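Local coordinates for putative laminarinase (Phanerochaete chrysosporium, PDB 2W39), which probably hydrolyses the glucosidic bonds of beta-glucans such as laminarin and lichenin, as a secreted family 16 glycoside hydrolase, at residues N70-T81 with D243-F253; G121-L132 with G164-Y175. All coordinates share one frame; numbering follows the deposited sequence.

Contact 1: residues N70-T81 with D243-F253; sequences NSVRIRSIKTYT and DANNIIINLTF
Asn246 lies across Arg75 and Ser76, near the loop that follows strand 73-76. Its CB rests on Arg75 CG (3.5 Å), with the amide plane turned 22° from the guanidinium, while ND2 donates to Ser76 O at 2.8 Å, tilted out of the carbonyl plane. With CG anti to the carbonyl carbon (chi1 -53°), the amide also meets Thr79 at a slant, the CG2 of Thr79 lying 3.6 Å from Asn246 ND2. Ser76 does double work here: its OG accepts from Ile247 N at 2.9 Å and donates to Lys78 O at 2.7 Å, so one hydroxyl ties the neighbouring strand to the loop.

Two residues on, Ile248 sits between two arginine stems. Its CG2 meets Arg73 CG (3.8 Å), and its CG1 faces the CG of Arg75. Beyond Ile248, Arg73 and Asn250 run side by side in the same direction, CB to CB 3.7 Å. Arg73 is extended, which carries its guanidinium to Glu21, Glu107 and the O6 of a bound glucose; Glu107 also takes a salt bridge from Arg75, and Trp103 holds Asn250 OD1.

On the face of Ile74 and Ile249 the character reverses. These two isoleucines pack alongside one another (CG1 to CB 4.0 Å), and Ile249 presses on Trp289 and Ile291 of strand 288-297. Backbone bonds pair Ile74 with Ile249 in both directions, and beyond the loop a second ladder, shifted by two residues, pairs Tyr80 with Asn245. This is an antiparallel strand pair (163° between directions) of the beta-sandwich jelly roll found in family 16: one face turned to the hydrophobic core between the sheets, the other carrying polar side chains to the sugar-binding cleft.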
# COMPACT_ATOMS: atom_id res chain seq x y z
N ASN A 70 8.58 -11.99 -11.84
CA ASN A 70 8.09 -12.61 -10.62
C ASN A 70 8.06 -11.60 -9.48
O ASN A 70 9.00 -10.81 -9.28
CB ASN A 70 8.96 -13.79 -10.19
CG ASN A 70 8.81 -15.00 -11.09
OD1 ASN A 70 7.87 -15.13 -11.86
ND2 ASN A 70 9.77 -15.93 -10.95
N SER A 71 6.96 -11.63 -8.73
CA SER A 71 6.76 -10.75 -7.59
C SER A 71 5.73 -11.40 -6.68
O SER A 71 5.28 -12.53 -6.93
CB SER A 71 6.30 -9.38 -8.08
OG SER A 71 6.37 -8.43 -7.02
N VAL A 72 5.34 -10.67 -5.63
CA VAL A 72 4.42 -11.21 -4.64
C VAL A 72 3.32 -10.22 -4.28
O VAL A 72 3.52 -9.00 -4.32
CB VAL A 72 5.16 -11.70 -3.37
CG1 VAL A 72 6.16 -12.83 -3.70
CG2 VAL A 72 5.86 -10.56 -2.65
N ARG A 73 2.19 -10.79 -3.88
CA ARG A 73 1.02 -10.08 -3.38
C ARG A 73 0.53 -10.90 -2.19
O ARG A 73 0.01 -12.00 -2.37
CB ARG A 73 -0.04 -9.99 -4.49
CG ARG A 73 -1.39 -9.44 -4.02
CD ARG A 73 -2.24 -9.06 -5.19
NE ARG A 73 -3.64 -8.87 -4.82
CZ ARG A 73 -4.50 -8.08 -5.47
NH1 ARG A 73 -4.08 -7.27 -6.43
NH2 ARG A 73 -5.77 -8.05 -5.11
N ILE A 74 0.75 -10.39 -0.99
CA ILE A 74 0.37 -11.12 0.20
C ILE A 74 -0.89 -10.53 0.80
O ILE A 74 -1.11 -9.32 0.74
CB ILE A 74 1.55 -11.23 1.23
CG1 ILE A 74 1.93 -9.88 1.89
CG2 ILE A 74 2.76 -11.93 0.59
CD1 ILE A 74 2.82 -10.04 3.12
N ARG A 75 -1.71 -11.38 1.38
CA ARG A 75 -3.02 -10.99 1.87
C ARG A 75 -3.23 -11.59 3.26
O ARG A 75 -3.05 -12.80 3.46
CB ARG A 75 -4.10 -11.52 0.92
CG ARG A 75 -5.51 -11.11 1.34
CD ARG A 75 -6.56 -11.68 0.42
NE ARG A 75 -6.71 -13.13 0.59
CZ ARG A 75 -7.53 -13.88 -0.13
NH1 ARG A 75 -8.23 -13.34 -1.12
NH2 ARG A 75 -7.64 -15.18 0.12
N SER A 76 -3.65 -10.77 4.21
CA SER A 76 -3.93 -11.31 5.55
C SER A 76 -5.04 -12.34 5.47
O SER A 76 -6.00 -12.19 4.73
CB SER A 76 -4.31 -10.20 6.55
OG SER A 76 -5.52 -9.55 6.19
N ILE A 77 -4.93 -13.39 6.28
CA ILE A 77 -6.00 -14.37 6.37
C ILE A 77 -7.21 -13.73 7.07
O ILE A 77 -8.35 -13.91 6.65
CB ILE A 77 -5.51 -15.67 7.06
CG1 ILE A 77 -4.49 -16.38 6.15
CG2 ILE A 77 -6.69 -16.59 7.39
CD1 ILE A 77 -3.70 -17.47 6.85
N LYS A 78 -6.96 -13.00 8.15
CA LYS A 78 -8.03 -12.33 8.85
C LYS A 78 -8.56 -11.12 8.09
O LYS A 78 -7.86 -10.53 7.24
CB LYS A 78 -7.56 -11.90 10.22
CG LYS A 78 -7.42 -13.10 11.13
CD LYS A 78 -6.74 -12.76 12.43
CE LYS A 78 -7.61 -11.92 13.32
NZ LYS A 78 -6.97 -11.83 14.67
N THR A 79 -9.80 -10.76 8.40
CA THR A 79 -10.41 -9.55 7.88
C THR A 79 -10.75 -8.61 9.05
O THR A 79 -10.82 -9.05 10.20
CB THR A 79 -11.68 -9.84 7.07
OG1 THR A 79 -12.59 -10.48 7.96
CG2 THR A 79 -11.39 -10.73 5.88
N TYR A 80 -10.99 -7.34 8.73
CA TYR A 80 -11.09 -6.27 9.71
C TYR A 80 -12.17 -5.28 9.31
O TYR A 80 -12.37 -5.01 8.13
CB TYR A 80 -9.74 -5.53 9.86
CG TYR A 80 -8.63 -6.48 10.23
CD1 TYR A 80 -8.43 -6.87 11.55
CD2 TYR A 80 -7.82 -7.05 9.24
CE1 TYR A 80 -7.47 -7.80 11.89
CE2 TYR A 80 -6.85 -7.98 9.57
CZ TYR A 80 -6.66 -8.34 10.89
OH TYR A 80 -5.69 -9.26 11.21
N THR A 81 -12.84 -4.72 10.31
CA THR A 81 -13.81 -3.65 10.10
C THR A 81 -13.29 -2.40 10.82
O THR A 81 -12.43 -1.70 10.27
CB THR A 81 -15.24 -4.06 10.51
OG1 THR A 81 -15.24 -4.45 11.89
CG2 THR A 81 -15.74 -5.22 9.63
N ASP A 243 -16.85 -3.19 4.10
CA ASP A 243 -17.21 -4.30 4.96
C ASP A 243 -15.88 -4.90 5.46
O ASP A 243 -14.88 -4.17 5.55
CB ASP A 243 -18.15 -5.27 4.23
CG ASP A 243 -17.62 -5.78 2.91
OD1 ASP A 243 -16.38 -5.84 2.72
OD2 ASP A 243 -18.47 -6.12 2.07
N ALA A 244 -15.85 -6.17 5.82
CA ALA A 244 -14.65 -6.75 6.40
C ALA A 244 -13.58 -6.88 5.32
O ALA A 244 -13.81 -7.52 4.29
CB ALA A 244 -14.96 -8.11 7.03
N ASN A 245 -12.44 -6.23 5.53
CA ASN A 245 -11.38 -6.16 4.51
C ASN A 245 -10.13 -6.91 4.97
O ASN A 245 -9.79 -6.90 6.15
CB ASN A 245 -10.97 -4.69 4.28
CG ASN A 245 -11.93 -3.87 3.43
OD1 ASN A 245 -13.06 -4.28 3.09
ND2 ASN A 245 -11.48 -2.69 3.09
N ASN A 246 -9.44 -7.50 4.01
CA ASN A 246 -8.09 -8.03 4.23
C ASN A 246 -7.07 -6.91 4.02
O ASN A 246 -7.32 -5.95 3.29
CB ASN A 246 -7.75 -9.13 3.21
CG ASN A 246 -8.79 -10.23 3.14
OD1 ASN A 246 -9.82 -10.08 2.48
ND2 ASN A 246 -8.52 -11.34 3.83
N ILE A 247 -5.91 -7.11 4.65
CA ILE A 247 -4.73 -6.28 4.38
C ILE A 247 -3.91 -6.94 3.27
O ILE A 247 -3.67 -8.16 3.31
CB ILE A 247 -3.87 -6.13 5.66
CG1 ILE A 247 -4.63 -5.32 6.71
CG2 ILE A 247 -2.49 -5.51 5.35
CD1 ILE A 247 -4.05 -5.38 8.12
N ILE A 248 -3.54 -6.14 2.27
CA ILE A 248 -2.76 -6.61 1.12
C ILE A 248 -1.50 -5.77 0.99
O ILE A 248 -1.54 -4.54 1.12
CB ILE A 248 -3.60 -6.58 -0.19
CG1 ILE A 248 -4.86 -7.45 -0.02
CG2 ILE A 248 -2.75 -7.06 -1.40
CD1 ILE A 248 -5.80 -7.41 -1.21
N ILE A 249 -0.37 -6.44 0.74
CA ILE A 249 0.89 -5.76 0.44
C ILE A 249 1.45 -6.41 -0.82
O ILE A 249 1.58 -7.63 -0.88
CB ILE A 249 1.91 -5.86 1.60
CG1 ILE A 249 1.29 -5.36 2.91
CG2 ILE A 249 3.17 -5.07 1.24
CD1 ILE A 249 2.13 -5.68 4.15
N ASN A 250 1.74 -5.60 -1.84
CA ASN A 250 2.11 -6.16 -3.14
C ASN A 250 3.07 -5.29 -3.89
O ASN A 250 3.31 -4.13 -3.54
CB ASN A 250 0.85 -6.41 -4.01
CG ASN A 250 0.22 -5.12 -4.48
OD1 ASN A 250 -0.50 -4.47 -3.72
ND2 ASN A 250 0.52 -4.71 -5.72
N LEU A 251 3.59 -5.86 -4.97
CA LEU A 251 4.37 -5.10 -5.94
C LEU A 251 4.01 -5.61 -7.33
O LEU A 251 4.27 -6.77 -7.66
CB LEU A 251 5.86 -5.29 -5.67
CG LEU A 251 6.81 -4.76 -6.77
CD1 LEU A 251 6.65 -3.25 -6.98
CD2 LEU A 251 8.25 -5.13 -6.43
N THR A 252 3.38 -4.75 -8.13
CA THR A 252 3.20 -5.04 -9.55
C THR A 252 4.10 -4.12 -10.38
O THR A 252 4.81 -3.27 -9.83
CB THR A 252 1.70 -5.01 -9.97
OG1 THR A 252 1.61 -5.65 -11.26
CG2 THR A 252 1.11 -3.61 -10.03
N PHE A 253 4.09 -4.31 -11.70
CA PHE A 253 4.89 -3.50 -12.63
C PHE A 253 4.03 -3.11 -13.81
O PHE A 253 3.24 -3.93 -14.29
CB PHE A 253 6.12 -4.26 -13.15
CG PHE A 253 6.85 -5.04 -12.09
CD1 PHE A 253 6.64 -6.41 -11.94
CD2 PHE A 253 7.73 -4.39 -11.22
CE1 PHE A 253 7.30 -7.13 -10.93
CE2 PHE A 253 8.39 -5.11 -10.23
CZ PHE A 253 8.17 -6.48 -10.09

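Contact 2: residues G121-L132 with G164-Y175; sequences GVNDQSPNAMTL and GCGVQAPTANSY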
# COMPACT_ATOMS: atom_id res chain seq x y z
N GLY A 121 1.93 4.26 -5.09
CA GLY A 121 2.37 5.18 -6.13
C GLY A 121 2.95 4.39 -7.27
O GLY A 121 2.88 3.15 -7.29
N VAL A 122 3.51 5.11 -8.24
CA VAL A 122 4.08 4.49 -9.42
C VAL A 122 5.35 5.18 -9.85
O VAL A 122 5.50 6.40 -9.69
CB VAL A 122 3.08 4.51 -10.63
CG1 VAL A 122 1.83 3.73 -10.30
CG2 VAL A 122 2.73 5.93 -11.05
N ASN A 123 6.26 4.40 -10.43
CA ASN A 123 7.41 4.96 -11.15
C ASN A 123 8.19 5.96 -10.34
O ASN A 123 8.69 6.96 -10.89
CB ASN A 123 6.95 5.58 -12.48
CG ASN A 123 6.26 4.57 -13.37
OD1 ASN A 123 6.71 3.43 -13.47
ND2 ASN A 123 5.19 4.98 -14.04
N ASP A 124 8.33 5.70 -9.04
CA ASP A 124 9.12 6.54 -8.14
C ASP A 124 8.57 7.96 -7.94
O ASP A 124 9.27 8.83 -7.45
CB ASP A 124 10.61 6.56 -8.57
CG ASP A 124 11.24 5.19 -8.53
OD1 ASP A 124 10.86 4.38 -7.67
OD2 ASP A 124 12.16 4.93 -9.35
N GLN A 125 7.32 8.18 -8.31
CA GLN A 125 6.76 9.53 -8.26
C GLN A 125 6.15 9.87 -6.91
O GLN A 125 4.98 9.60 -6.64
CB GLN A 125 5.74 9.74 -9.38
CG GLN A 125 6.31 9.55 -10.76
CD GLN A 125 7.47 10.47 -11.03
OE1 GLN A 125 7.29 11.67 -11.19
NE2 GLN A 125 8.68 9.91 -11.08
N SER A 126 6.96 10.49 -6.05
CA SER A 126 6.48 11.05 -4.79
C SER A 126 5.49 12.18 -5.08
O SER A 126 5.51 12.75 -6.18
CB SER A 126 7.65 11.62 -3.96
OG SER A 126 8.43 10.58 -3.40
N PRO A 127 4.62 12.51 -4.13
CA PRO A 127 4.39 11.91 -2.82
C PRO A 127 3.45 10.70 -2.85
O PRO A 127 2.87 10.34 -3.87
CB PRO A 127 3.72 13.05 -2.05
CG PRO A 127 2.88 13.71 -3.09
CD PRO A 127 3.70 13.65 -4.35
N ASN A 128 3.32 10.08 -1.68
CA ASN A 128 2.38 9.00 -1.47
C ASN A 128 0.95 9.48 -1.71
O ASN A 128 0.62 10.63 -1.42
CB ASN A 128 2.48 8.50 -0.03
CG ASN A 128 1.69 7.24 0.19
OD1 ASN A 128 1.88 6.27 -0.52
ND2 ASN A 128 0.77 7.27 1.15
N ALA A 129 0.13 8.57 -2.21
CA ALA A 129 -1.31 8.80 -2.36
C ALA A 129 -2.07 7.85 -1.43
O ALA A 129 -1.76 6.66 -1.39
CB ALA A 129 -1.74 8.59 -3.80
N MET A 130 -3.08 8.38 -0.75
CA MET A 130 -3.98 7.63 0.12
C MET A 130 -5.38 7.85 -0.44
O MET A 130 -5.79 8.99 -0.64
CB MET A 130 -3.85 8.14 1.55
CG MET A 130 -2.44 7.87 2.10
SD MET A 130 -1.73 9.19 3.12
CE MET A 130 -1.55 10.49 1.88
N THR A 131 -6.10 6.76 -0.72
CA THR A 131 -7.27 6.84 -1.59
C THR A 131 -8.32 5.85 -1.14
O THR A 131 -8.00 4.71 -0.78
CB THR A 131 -6.86 6.50 -3.04
OG1 THR A 131 -5.74 7.31 -3.42
CG2 THR A 131 -7.97 6.74 -4.02
N LEU A 132 -9.59 6.26 -1.21
CA LEU A 132 -10.68 5.30 -1.08
C LEU A 132 -11.31 5.03 -2.44
O LEU A 132 -11.45 5.94 -3.27
CB LEU A 132 -11.79 5.78 -0.15
CG LEU A 132 -11.39 6.32 1.21
CD1 LEU A 132 -12.62 6.60 2.04
CD2 LEU A 132 -10.46 5.38 1.96
N GLY A 164 -10.93 6.83 -7.59
CA GLY A 164 -11.19 6.93 -6.14
C GLY A 164 -11.08 8.37 -5.66
O GLY A 164 -10.78 9.29 -6.46
N CYS A 165 -11.30 8.59 -4.36
CA CYS A 165 -11.09 9.90 -3.76
C CYS A 165 -9.75 9.88 -3.03
O CYS A 165 -9.55 9.09 -2.11
CB CYS A 165 -12.21 10.26 -2.79
SG CYS A 165 -12.52 9.01 -1.51
N GLY A 166 -8.82 10.70 -3.52
CA GLY A 166 -7.42 10.63 -3.12
C GLY A 166 -6.93 11.83 -2.34
O GLY A 166 -7.48 12.93 -2.46
N VAL A 167 -5.86 11.61 -1.59
CA VAL A 167 -5.15 12.65 -0.87
C VAL A 167 -3.67 12.39 -1.08
O VAL A 167 -3.19 11.26 -0.93
CB VAL A 167 -5.46 12.60 0.65
CG1 VAL A 167 -4.62 13.62 1.43
CG2 VAL A 167 -6.95 12.84 0.90
N GLN A 168 -2.94 13.45 -1.43
CA GLN A 168 -1.48 13.40 -1.59
C GLN A 168 -0.80 13.80 -0.28
O GLN A 168 -1.13 14.85 0.29
CB GLN A 168 -1.04 14.36 -2.70
CG GLN A 168 -1.66 14.08 -4.06
CD GLN A 168 -0.94 13.00 -4.83
OE1 GLN A 168 -1.50 11.93 -5.10
NE2 GLN A 168 0.31 13.27 -5.21
N ALA A 169 0.16 13.00 0.19
CA ALA A 169 0.94 13.37 1.37
C ALA A 169 1.73 14.66 1.12
O ALA A 169 2.09 14.95 -0.02
CB ALA A 169 1.87 12.26 1.77
N PRO A 170 1.99 15.44 2.18
CA PRO A 170 2.63 16.74 1.98
C PRO A 170 4.13 16.71 1.78
O PRO A 170 4.69 17.74 1.39
CB PRO A 170 2.30 17.49 3.27
CG PRO A 170 2.16 16.40 4.30
CD PRO A 170 1.53 15.27 3.57
N THR A 171 4.80 15.60 2.09
CA THR A 171 6.27 15.56 1.99
C THR A 171 6.75 14.53 0.98
O THR A 171 6.14 13.47 0.77
CB THR A 171 6.97 15.29 3.34
OG1 THR A 171 6.65 13.97 3.79
CG2 THR A 171 6.57 16.34 4.40
N ALA A 172 7.90 14.82 0.37
CA ALA A 172 8.52 13.91 -0.58
C ALA A 172 8.89 12.57 0.06
O ALA A 172 8.77 11.52 -0.59
CB ALA A 172 9.74 14.53 -1.21
N ASN A 173 9.33 12.61 1.32
CA ASN A 173 9.83 11.41 1.98
C ASN A 173 8.72 10.45 2.41
O ASN A 173 8.99 9.44 3.03
CB ASN A 173 10.79 11.76 3.12
CG ASN A 173 10.10 12.47 4.28
OD1 ASN A 173 8.87 12.53 4.37
ND2 ASN A 173 10.91 13.00 5.20
N SER A 174 7.48 10.77 2.03
CA SER A 174 6.38 9.82 2.15
C SER A 174 6.45 8.67 1.16
O SER A 174 5.72 7.68 1.34
CB SER A 174 5.04 10.55 1.95
OG SER A 174 4.89 11.07 0.62
N TYR A 175 7.29 8.77 0.13
CA TYR A 175 7.23 7.78 -0.94
C TYR A 175 8.55 7.65 -1.68
O TYR A 175 9.32 8.62 -1.77
CB TYR A 175 6.11 8.19 -1.95
CG TYR A 175 5.82 7.11 -2.94
CD1 TYR A 175 5.01 6.03 -2.58
CD2 TYR A 175 6.43 7.09 -4.20
CE1 TYR A 175 4.80 4.95 -3.45
CE2 TYR A 175 6.22 6.02 -5.08
CZ TYR A 175 5.41 4.96 -4.69
OH TYR A 175 5.21 3.89 -5.52
O HOH W 1 7.18 3.56 -7.42
O HOH W 2 2.05 11.59 -6.39
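The Tyr175 ring is wrapped by the 121-128 backbone: Asp124 C lies at its edge near the ring plane, while Gly121 comes in obliquely, CA 3.4 Å from Tyr175 CZ. A beta carbon on Gly121 would run into CZ. The Asn128 amide, only 18° from parallel to the ring, brings OD1 to 3.8 Å from Tyr175 CD1; Glu120 N and Ile118 O hold that amide. Chi1 of -170° swings the ring away from the backbone N of Tyr175, and the phenol ends at water 1, which lies 2.8 Å from Tyr175 OH and accepts from Asp124 N at 2.9 Å. A leucine in place of Tyr175 would probably leave this water without its phenol partner and open a gap beside Gly121.

Ser174 OG accepts from Asn128 N in an almost straight bond (3.0 Å, 175°) and donates to Thr171 O at 2.7 Å. Pro127, after a cis peptide, sets its CG against the amide of Gln168 in one of that residue's two conformers, in which water 2 links Gln168 NE2 to Pro127 O.

Strands 129-132 and 165-168 then pair antiparallel. Met130 bends so that CE touches Ala169 CB, and Cys165 SG, in a disulfide with Cys155, packs 3.6 Å from Leu132 CB. The chemistry is thus divided: strand bonds and apolar contacts at one end, and at the other a loop whose polar backbone is met by hydroxyls and bridging waters.

Overall arrangement
After several earlier strands the chain reaches strand 69-76, and some 160 residues pass before strand 246-253 returns beside it and closes contact 1. Contact 2 is nested inside that long loop, closing a much shorter excursion of 31 residues between 121-132 and 164-175. Both belong to one curved sheet: strand 246-253 pairs on with 98-105, that with 115-120, and that with 129-133. The contacts do not touch; their centres are about 19 Å apart and nearest atoms about 7 Å. Bound sugar lies near both, reached by Arg73 from contact 1 and about 6 Å from the Thr131 side chain of contact 2, with pocket residues Glu115 and Glu120 on strand 115-120 between them.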